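Local coordinates for proteasome accessory factor B/C (PafBC) (Paenarthrobacter aurescens, PDB 6SJ9), which acts as a transcriptional regulator of the bacterial DNA damage response, probably binding DNA through its winged helix-turn-helix regions, at residues A247-D252 and P297-T302; I251-L256 and G274-T279; T344-L349 and P575-T580. One frame throughout, in Å; residues are numbered along the deposited sequence.

Contact 1. Residues A247-D252 and P297-T302; sequences ATLVID and PHVKVT
Leu249, Val250 and Ile251 pair with Val301, Lys300 and Val299 as antiparallel neighbours, the short strand axes 4.7 Å apart at closest approach and 159° between their directions, with Val250 and Lys300 exchanging two nearly straight backbone hydrogen bonds. The non-hydrogen-bonded pairs send their side chains to one face, where helices 257-261 and 305-323 cover them. CD2 of Leu249 lies alongside CG2 of Val301 at 3.8 Å, both chains pointing the same way. With CG1 of Val299 set between its own N and carbonyl carbon (chi1 60°), CG2 is the branch that meets CG2 of Ile251, at 3.7 Å. The side chains of Val250 and Thr302 cross at about a right angle, with their CG2 methyls touching. At the strand end ND1 of His298 donates to OD2 of Asp252 over 3.1 Å, coming from above the carboxylate plane, while N of Asp252 bonds to O of His298. OD1 of Asp252 holds a salt bridge to Arg275, and the His298 ring packs edge-to-face with Trp654. Replacing Asp252 by alanine would probably leave ND1 of His298 without its acceptor and Arg275 without its charge partner, with the imidazole less firmly set. Because one carboxylate serves both a guanidinium and an imidazole, its negative charge is likely to be stabilised and the proton on ND1 of His298 favoured.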
loop_
_atom_site.group_PDB
_atom_site.type_symbol
_atom_site.label_atom_id
_atom_site.label_comp_id
_atom_site.label_asym_id
_atom_site.label_seq_id
_atom_site.Cartn_x
_atom_site.Cartn_y
_atom_site.Cartn_z
ATOM N N ALA A 247 17.983 12.903 13.819
ATOM C CA ALA A 247 17.079 12.896 14.959
ATOM C C ALA A 247 17.627 12.010 16.080
ATOM O O ALA A 247 18.277 10.996 15.824
ATOM C CB ALA A 247 15.693 12.399 14.526
ATOM N N THR A 248 17.343 12.393 17.328
ATOM C CA THR A 248 17.735 11.624 18.507
ATOM C C THR A 248 16.465 11.221 19.250
ATOM O O THR A 248 15.674 12.082 19.662
ATOM C CB THR A 248 18.673 12.423 19.411
ATOM O OG1 THR A 248 19.747 12.956 18.626
ATOM C CG2 THR A 248 19.282 11.529 20.484
ATOM N N LEU A 249 16.258 9.912 19.393
ATOM C CA LEU A 249 15.001 9.372 19.880
ATOM C C LEU A 249 15.258 8.408 21.026
ATOM O O LEU A 249 16.226 7.637 21.001
ATOM C CB LEU A 249 14.245 8.653 18.757
ATOM C CG LEU A 249 14.046 9.428 17.455
ATOM C CD1 LEU A 249 13.352 8.522 16.431
ATOM C CD2 LEU A 249 13.279 10.747 17.651
ATOM N N VAL A 250 14.394 8.468 22.037
ATOM C CA VAL A 250 14.326 7.458 23.085
ATOM C C VAL A 250 13.079 6.628 22.832
ATOM O O VAL A 250 11.972 7.175 22.816
ATOM C CB VAL A 250 14.297 8.083 24.486
ATOM C CG1 VAL A 250 14.018 7.014 25.496
ATOM C CG2 VAL A 250 15.612 8.776 24.790
ATOM N N ILE A 251 13.258 5.312 22.693
ATOM C CA ILE A 251 12.198 4.374 22.342
ATOM C C ILE A 251 12.187 3.191 23.307
ATOM O O ILE A 251 13.223 2.801 23.851
ATOM C CB ILE A 251 12.361 3.845 20.902
ATOM C CG1 ILE A 251 13.682 3.092 20.772
ATOM C CG2 ILE A 251 12.332 4.975 19.896
ATOM C CD1 ILE A 251 13.861 2.464 19.414
ATOM N N ASP A 252 10.998 2.638 23.537
ATOM C CA ASP A 252 10.854 1.445 24.368
ATOM C C ASP A 252 11.576 0.260 23.729
ATOM O O ASP A 252 11.491 0.037 22.514
ATOM C CB ASP A 252 9.379 1.100 24.548
ATOM C CG ASP A 252 8.613 2.174 25.295
ATOM O OD1 ASP A 252 9.239 3.168 25.725
ATOM O OD2 ASP A 252 7.382 2.031 25.439
ATOM N N PRO A 297 3.324 6.894 23.144
ATOM C CA PRO A 297 4.265 6.834 24.272
ATOM C C PRO A 297 5.468 5.937 24.023
ATOM O O PRO A 297 6.401 5.985 24.811
ATOM C CB PRO A 297 3.404 6.288 25.414
ATOM C CG PRO A 297 2.443 5.385 24.694
ATOM C CD PRO A 297 2.121 6.073 23.389
ATOM N N HIS A 298 5.507 5.161 22.939
ATOM C CA HIS A 298 6.674 4.323 22.681
ATOM C C HIS A 298 7.913 5.107 22.271
ATOM O O HIS A 298 8.981 4.512 22.146
ATOM C CB HIS A 298 6.354 3.301 21.602
ATOM C CG HIS A 298 5.303 2.317 21.993
ATOM N ND1 HIS A 298 5.063 1.964 23.309
ATOM C CD2 HIS A 298 4.413 1.619 21.243
ATOM C CE1 HIS A 298 4.074 1.084 23.349
ATOM N NE2 HIS A 298 3.666 0.856 22.108
ATOM N N VAL A 299 7.817 6.413 22.080
ATOM C CA VAL A 299 8.947 7.205 21.614
ATOM C C VAL A 299 8.854 8.588 22.229
ATOM O O VAL A 299 7.761 9.128 22.435
ATOM C CB VAL A 299 9.006 7.264 20.057
ATOM C CG1 VAL A 299 7.721 7.890 19.436
ATOM C CG2 VAL A 299 10.244 8.026 19.584
ATOM N N LYS A 300 10.014 9.143 22.532
ATOM C CA LYS A 300 10.174 10.543 22.876
ATOM C C LYS A 300 11.255 11.125 21.985
ATOM O O LYS A 300 12.322 10.522 21.835
ATOM C CB LYS A 300 10.578 10.736 24.356
ATOM C CG LYS A 300 10.841 12.187 24.716
ATOM C CD LYS A 300 11.445 12.285 26.123
ATOM C CE LYS A 300 11.577 13.716 26.626
ATOM N NZ LYS A 300 12.320 13.769 27.955
ATOM N N VAL A 301 10.958 12.245 21.343
ATOM C CA VAL A 301 11.977 12.992 20.615
ATOM C C VAL A 301 12.817 13.743 21.644
ATOM O O VAL A 301 12.287 14.562 22.405
ATOM C CB VAL A 301 11.348 13.977 19.619
ATOM C CG1 VAL A 301 12.432 14.816 18.953
ATOM C CG2 VAL A 301 10.520 13.256 18.578
ATOM N N THR A 302 14.118 13.449 21.705
ATOM C CA THR A 302 14.946 14.332 22.517
ATOM C C THR A 302 15.455 15.518 21.701
ATOM O O THR A 302 15.591 16.618 22.245
ATOM C CB THR A 302 16.104 13.582 23.186
ATOM O OG1 THR A 302 16.958 13.009 22.194
ATOM C CG2 THR A 302 15.577 12.480 24.112
#

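Contact 2. Residues I251-L256 and G274-T279; sequences IDKDKL and GRDRIT
Arg275 and Asp252 cross with guanidinium and carboxylate planes 55° apart, the arginine chain bending at chi3 (108°) to bring its NE edge to OD1 of the aspartate. The salt bridge is clear, but the modelled 2.5 Å between Arg275 NE and Asp252 OD1 is short enough to be doubtful as an exact length; NH2 of Arg275 adds a weak bond to that oxygen and also hydrogen-bonds OE1 of Gln661. Lys253 lies along Gly274, CG 3.4 Å from the glycine C, before a bend at chi4 turns NZ to the syn side of OD1 of Asp276, 3.0 Å away. The ammonium's stronger partner is Asp268, and its charge probably offsets the closeness of Asp268 and Asp276, while OD2 of Asp276 pairs with Arg260. Beside helix 257-261, CD1 of Ile251 meets CD1 of Ile278 at 3.8 Å, the chains about perpendicular, and Leu259 of that helix touches both. Paired backbone bonds join Ile251 and Asp276, and N of Lys253 donates to O of Gly274 where the chain enters a type II turn. This pairing of the two central strands, 245-252 and 275-282, belongs to a four-stranded antiparallel sheet of order 2-3-1-4, as in a ferredoxin-like fold.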
loop_
_atom_site.group_PDB
_atom_site.type_symbol
_atom_site.label_atom_id
_atom_site.label_comp_id
_atom_site.label_asym_id
_atom_site.label_seq_id
_atom_site.Cartn_x
_atom_site.Cartn_y
_atom_site.Cartn_z
ATOM N N ILE A 251 13.258 5.312 22.693
ATOM C CA ILE A 251 12.198 4.374 22.342
ATOM C C ILE A 251 12.187 3.191 23.307
ATOM O O ILE A 251 13.223 2.801 23.851
ATOM C CB ILE A 251 12.361 3.845 20.902
ATOM C CG1 ILE A 251 13.682 3.092 20.772
ATOM C CG2 ILE A 251 12.332 4.975 19.896
ATOM C CD1 ILE A 251 13.861 2.464 19.414
ATOM N N ASP A 252 10.998 2.638 23.537
ATOM C CA ASP A 252 10.854 1.445 24.368
ATOM C C ASP A 252 11.576 0.260 23.729
ATOM O O ASP A 252 11.491 0.037 22.514
ATOM C CB ASP A 252 9.379 1.100 24.548
ATOM C CG ASP A 252 8.613 2.174 25.295
ATOM O OD1 ASP A 252 9.239 3.168 25.725
ATOM O OD2 ASP A 252 7.382 2.031 25.439
ATOM N N LYS A 253 12.254 -0.529 24.557
ATOM C CA LYS A 253 12.927 -1.722 24.063
ATOM C C LYS A 253 11.938 -2.702 23.454
ATOM O O LYS A 253 10.777 -2.776 23.858
ATOM C CB LYS A 253 13.691 -2.403 25.191
ATOM C CG LYS A 253 14.945 -1.662 25.579
ATOM C CD LYS A 253 15.756 -2.425 26.573
ATOM C CE LYS A 253 17.073 -1.711 26.863
ATOM N NZ LYS A 253 18.197 -2.163 25.985
ATOM N N ASP A 254 12.386 -3.395 22.410
ATOM C CA ASP A 254 11.590 -4.398 21.707
ATOM C C ASP A 254 10.351 -3.818 21.021
ATOM O O ASP A 254 9.405 -4.559 20.725
ATOM C CB ASP A 254 11.203 -5.550 22.636
ATOM C CG ASP A 254 12.416 -6.226 23.250
ATOM O OD1 ASP A 254 13.257 -6.711 22.466
ATOM O OD2 ASP A 254 12.538 -6.264 24.498
ATOM N N LYS A 255 10.328 -2.514 20.739
ATOM C CA LYS A 255 9.199 -1.892 20.055
ATOM C C LYS A 255 9.674 -1.084 18.852
ATOM O O LYS A 255 10.849 -0.732 18.729
ATOM C CB LYS A 255 8.391 -0.991 20.991
ATOM C CG LYS A 255 7.656 -1.731 22.085
ATOM C CD LYS A 255 6.640 -2.691 21.469
ATOM C CE LYS A 255 5.311 -2.611 22.194
ATOM N NZ LYS A 255 5.553 -2.686 23.659
ATOM N N LEU A 256 8.735 -0.807 17.946
ATOM C CA LEU A 256 8.966 0.086 16.817
ATOM C C LEU A 256 10.018 -0.507 15.869
ATOM O O LEU A 256 11.114 0.029 15.665
ATOM C CB LEU A 256 9.377 1.473 17.324
ATOM C CG LEU A 256 8.528 2.052 18.462
ATOM C CD1 LEU A 256 8.878 3.505 18.700
ATOM C CD2 LEU A 256 7.052 1.901 18.178
ATOM N N GLY A 274 14.604 -0.024 30.349
ATOM C CA GLY A 274 13.851 -0.614 29.259
ATOM C C GLY A 274 13.646 0.271 28.050
ATOM O O GLY A 274 12.715 0.032 27.275
ATOM N N ARG A 275 14.499 1.281 27.849
ATOM C CA ARG A 275 14.399 2.143 26.678
ATOM C C ARG A 275 15.788 2.316 26.072
ATOM O O ARG A 275 16.797 2.343 26.774
ATOM C CB ARG A 275 13.796 3.545 27.014
ATOM C CG ARG A 275 12.354 3.538 27.544
ATOM C CD ARG A 275 11.740 4.939 27.563
ATOM N NE ARG A 275 10.727 5.078 26.517
ATOM C CZ ARG A 275 10.086 6.208 26.197
ATOM N NH1 ARG A 275 10.345 7.353 26.826
ATOM N NH2 ARG A 275 9.166 6.188 25.225
ATOM N N ASP A 276 15.807 2.503 24.761
ATOM C CA ASP A 276 16.994 2.707 23.952
ATOM C C ASP A 276 17.073 4.149 23.479
ATOM O O ASP A 276 16.060 4.845 23.364
ATOM C CB ASP A 276 16.962 1.800 22.717
ATOM C CG ASP A 276 17.124 0.336 23.056
ATOM O OD1 ASP A 276 17.848 0.028 24.026
ATOM O OD2 ASP A 276 16.526 -0.498 22.337
ATOM N N ARG A 277 18.281 4.578 23.147
ATOM C CA ARG A 277 18.477 5.874 22.519
ATOM C C ARG A 277 19.042 5.611 21.130
ATOM O O ARG A 277 20.153 5.094 21.001
ATOM C CB ARG A 277 19.408 6.742 23.373
ATOM C CG ARG A 277 19.710 8.123 22.844
ATOM C CD ARG A 277 20.772 8.773 23.713
ATOM N NE ARG A 277 21.021 10.179 23.387
ATOM C CZ ARG A 277 22.029 10.634 22.647
ATOM N NH1 ARG A 277 22.152 11.942 22.438
ATOM N NH2 ARG A 277 22.903 9.793 22.108
ATOM N N ILE A 278 18.292 5.986 20.090
ATOM C CA ILE A 278 18.739 5.786 18.718
ATOM C C ILE A 278 18.803 7.126 18.011
ATOM O O ILE A 278 18.152 8.099 18.396
ATOM C CB ILE A 278 17.833 4.826 17.917
ATOM C CG1 ILE A 278 16.423 5.418 17.765
ATOM C CG2 ILE A 278 17.815 3.475 18.529
ATOM C CD1 ILE A 278 15.539 4.657 16.778
ATOM N N THR A 279 19.556 7.137 16.917
ATOM C CA THR A 279 19.575 8.238 15.971
ATOM C C THR A 279 19.058 7.727 14.636
ATOM O O THR A 279 19.270 6.564 14.281
ATOM C CB THR A 279 20.997 8.824 15.814
ATOM O OG1 THR A 279 21.944 7.762 15.639
ATOM C CG2 THR A 279 21.409 9.592 17.062
#

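Contact 3. Residues T344-L349 and P575-T580; sequences TSEDQL and PARLFT
Thr344 has OG1 anti to its carbonyl carbon (chi1 -52°), over one face of Phe579, while the backbone sets its CB above the ring centre; chi1 of Phe579, with chi2 89° standing the ring perpendicular to the plane of CA, CB and CG, turns that face to the threonine. The result is a CH-pi contact of 3.7 Å from Thr344 CB to the Phe579 ring centroid, only 7° off the ring normal. The contact lies at the N-cap of helix 346-360, the opening helix of the PafC helix-turn-helix region: Ser345 OG accepts from N of Gln348, and the loop 575-580 packs against this start. N of Ala576 bonds to O of Thr344 at 2.8 Å, in the carbonyl plane on a lone pair, tying the loop to the residue just ahead of the cap. CB of Ala576 then rests against the aliphatic part of Glu346, with CG 3.7 Å away. Farther out, OE2 of Glu346 and NE of Arg577 attract only as charges, since the oxygen stands well out of the guanidinium plane; their firmer partners are Arg526 and Asp442. A water accepts from both N and NE of Arg577, although its apparent bond to Glu346 is too short to be trusted. Helix 95-118 borders the apolar side, where Leu107 touches Phe579 and Leu103 touches Leu349. One turn into helix 346-360, CD1 of Leu349 reaches CB of Ala576 at 3.8 Å.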
loop_
_atom_site.group_PDB
_atom_site.type_symbol
_atom_site.label_atom_id
_atom_site.label_comp_id
_atom_site.label_asym_id
_atom_site.label_seq_id
_atom_site.Cartn_x
_atom_site.Cartn_y
_atom_site.Cartn_z
ATOM N N THR A 344 -12.030 -1.828 -2.551
ATOM C CA THR A 344 -11.462 -2.034 -3.876
ATOM C C THR A 344 -11.814 -3.400 -4.435
ATOM O O THR A 344 -11.659 -4.412 -3.757
ATOM C CB THR A 344 -9.962 -1.857 -3.752
ATOM O OG1 THR A 344 -9.766 -0.593 -3.103
ATOM C CG2 THR A 344 -9.267 -1.863 -5.155
ATOM N N SER A 345 -12.284 -3.426 -5.670
ATOM C CA SER A 345 -12.651 -4.652 -6.369
ATOM C C SER A 345 -11.544 -5.127 -7.318
ATOM O O SER A 345 -10.589 -4.426 -7.619
ATOM C CB SER A 345 -13.931 -4.434 -7.190
ATOM O OG SER A 345 -13.679 -3.447 -8.178
ATOM N N GLU A 346 -11.721 -6.339 -7.817
ATOM C CA GLU A 346 -10.816 -6.860 -8.843
ATOM C C GLU A 346 -10.891 -6.031 -10.137
ATOM O O GLU A 346 -9.865 -5.787 -10.761
ATOM C CB GLU A 346 -11.124 -8.333 -9.113
ATOM C CG GLU A 346 -10.775 -9.178 -7.881
ATOM C CD GLU A 346 -10.896 -10.700 -8.107
ATOM O OE1 GLU A 346 -11.624 -11.089 -9.030
ATOM O OE2 GLU A 346 -10.229 -11.475 -7.405
ATOM N N ASP A 347 -12.079 -5.574 -10.549
ATOM C CA ASP A 347 -12.149 -4.692 -11.722
ATOM C C ASP A 347 -11.287 -3.436 -11.524
ATOM O O ASP A 347 -10.555 -3.015 -12.421
ATOM C CB ASP A 347 -13.604 -4.259 -11.993
ATOM C CG ASP A 347 -14.449 -5.350 -12.691
ATOM O OD1 ASP A 347 -13.872 -6.368 -13.129
ATOM O OD2 ASP A 347 -15.706 -5.165 -12.809
ATOM N N GLN A 348 -11.341 -2.849 -10.335
ATOM C CA GLN A 348 -10.573 -1.633 -10.096
ATOM C C GLN A 348 -9.071 -1.922 -10.076
ATOM O O GLN A 348 -8.266 -1.137 -10.600
ATOM C CB GLN A 348 -11.034 -0.983 -8.781
ATOM C CG GLN A 348 -10.357 0.324 -8.455
ATOM C CD GLN A 348 -11.054 1.048 -7.307
ATOM O OE1 GLN A 348 -11.682 0.409 -6.447
ATOM N NE2 GLN A 348 -10.961 2.374 -7.301
ATOM N N LEU A 349 -8.681 -3.051 -9.498
ATOM C CA LEU A 349 -7.269 -3.400 -9.518
ATOM C C LEU A 349 -6.791 -3.638 -10.933
ATOM O O LEU A 349 -5.724 -3.164 -11.305
ATOM C CB LEU A 349 -6.994 -4.641 -8.680
ATOM C CG LEU A 349 -7.191 -4.291 -7.206
ATOM C CD1 LEU A 349 -7.349 -5.601 -6.600
ATOM C CD2 LEU A 349 -6.047 -3.507 -6.546
ATOM N N PRO A 575 -15.827 -6.700 -3.202
ATOM C CA PRO A 575 -14.428 -6.354 -3.007
ATOM C C PRO A 575 -13.508 -7.500 -3.436
ATOM O O PRO A 575 -13.861 -8.681 -3.401
ATOM C CB PRO A 575 -14.345 -6.074 -1.507
ATOM C CG PRO A 575 -15.790 -5.824 -1.063
ATOM C CD PRO A 575 -16.592 -6.713 -1.938
ATOM N N ALA A 576 -12.304 -7.125 -3.834
ATOM C CA ALA A 576 -11.285 -8.124 -4.056
ATOM C C ALA A 576 -10.886 -8.741 -2.708
ATOM O O ALA A 576 -11.231 -8.233 -1.632
ATOM C CB ALA A 576 -10.085 -7.460 -4.704
ATOM N N ARG A 577 -10.123 -9.823 -2.769
ATOM C CA ARG A 577 -10.005 -10.706 -1.625
ATOM C C ARG A 577 -9.381 -10.042 -0.394
ATOM O O ARG A 577 -9.730 -10.410 0.734
ATOM C CB ARG A 577 -9.198 -11.938 -2.016
ATOM C CG ARG A 577 -10.014 -12.940 -2.758
ATOM C CD ARG A 577 -9.093 -14.102 -3.216
ATOM N NE ARG A 577 -8.282 -13.720 -4.372
ATOM C CZ ARG A 577 -7.555 -14.585 -5.092
ATOM N NH1 ARG A 577 -7.555 -15.885 -4.776
ATOM N NH2 ARG A 577 -6.849 -14.164 -6.142
ATOM N N LEU A 578 -8.424 -9.126 -0.565
ATOM C CA LEU A 578 -7.821 -8.461 0.590
ATOM C C LEU A 578 -8.636 -7.276 1.071
ATOM O O LEU A 578 -8.152 -6.529 1.933
ATOM C CB LEU A 578 -6.395 -7.963 0.256
ATOM C CG LEU A 578 -5.417 -9.115 0.086
ATOM C CD1 LEU A 578 -4.033 -8.639 -0.339
ATOM C CD2 LEU A 578 -5.348 -9.837 1.461
ATOM N N PHE A 579 -9.800 -7.021 0.480
ATOM C CA PHE A 579 -10.581 -5.839 0.801
ATOM C C PHE A 579 -11.980 -6.120 1.385
ATOM O O PHE A 579 -12.701 -5.165 1.731
ATOM C CB PHE A 579 -10.677 -4.961 -0.450
ATOM C CG PHE A 579 -9.341 -4.397 -0.907
ATOM C CD1 PHE A 579 -8.543 -5.098 -1.777
ATOM C CD2 PHE A 579 -8.857 -3.202 -0.377
ATOM C CE1 PHE A 579 -7.332 -4.602 -2.223
ATOM C CE2 PHE A 579 -7.637 -2.646 -0.834
ATOM C CZ PHE A 579 -6.858 -3.362 -1.752
ATOM N N THR A 580 -12.405 -7.377 1.487
ATOM C CA THR A 580 -13.728 -7.660 2.073
ATOM C C THR A 580 -13.733 -7.322 3.561
ATOM O O THR A 580 -12.696 -7.398 4.209
ATOM C CB THR A 580 -14.135 -9.123 1.863
ATOM O OG1 THR A 580 -13.128 -9.992 2.376
ATOM C CG2 THR A 580 -14.322 -9.435 0.399
HETATM O O HOH W 1 -9.132 -11.138 -5.258
#

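Contacts 1 and 2 share Ile251 and Asp252 and lie in one sheet, with strand 245-252 flanked by 299-303 and 275-282; their centres are 7 Å apart. Both are partly buried, with an apolar face under helices and ionic groups gathered at the strand ends, and Asp252 links them by serving His298 in one and Arg275 in the other. Contact 3 is a more buried junction about 38 Å from either, between centres, on the opposite side of the chain's centre. It joins a helix start to a distant loop, so one backbone bond and close side-chain packing replace the regular ladder of the sheet.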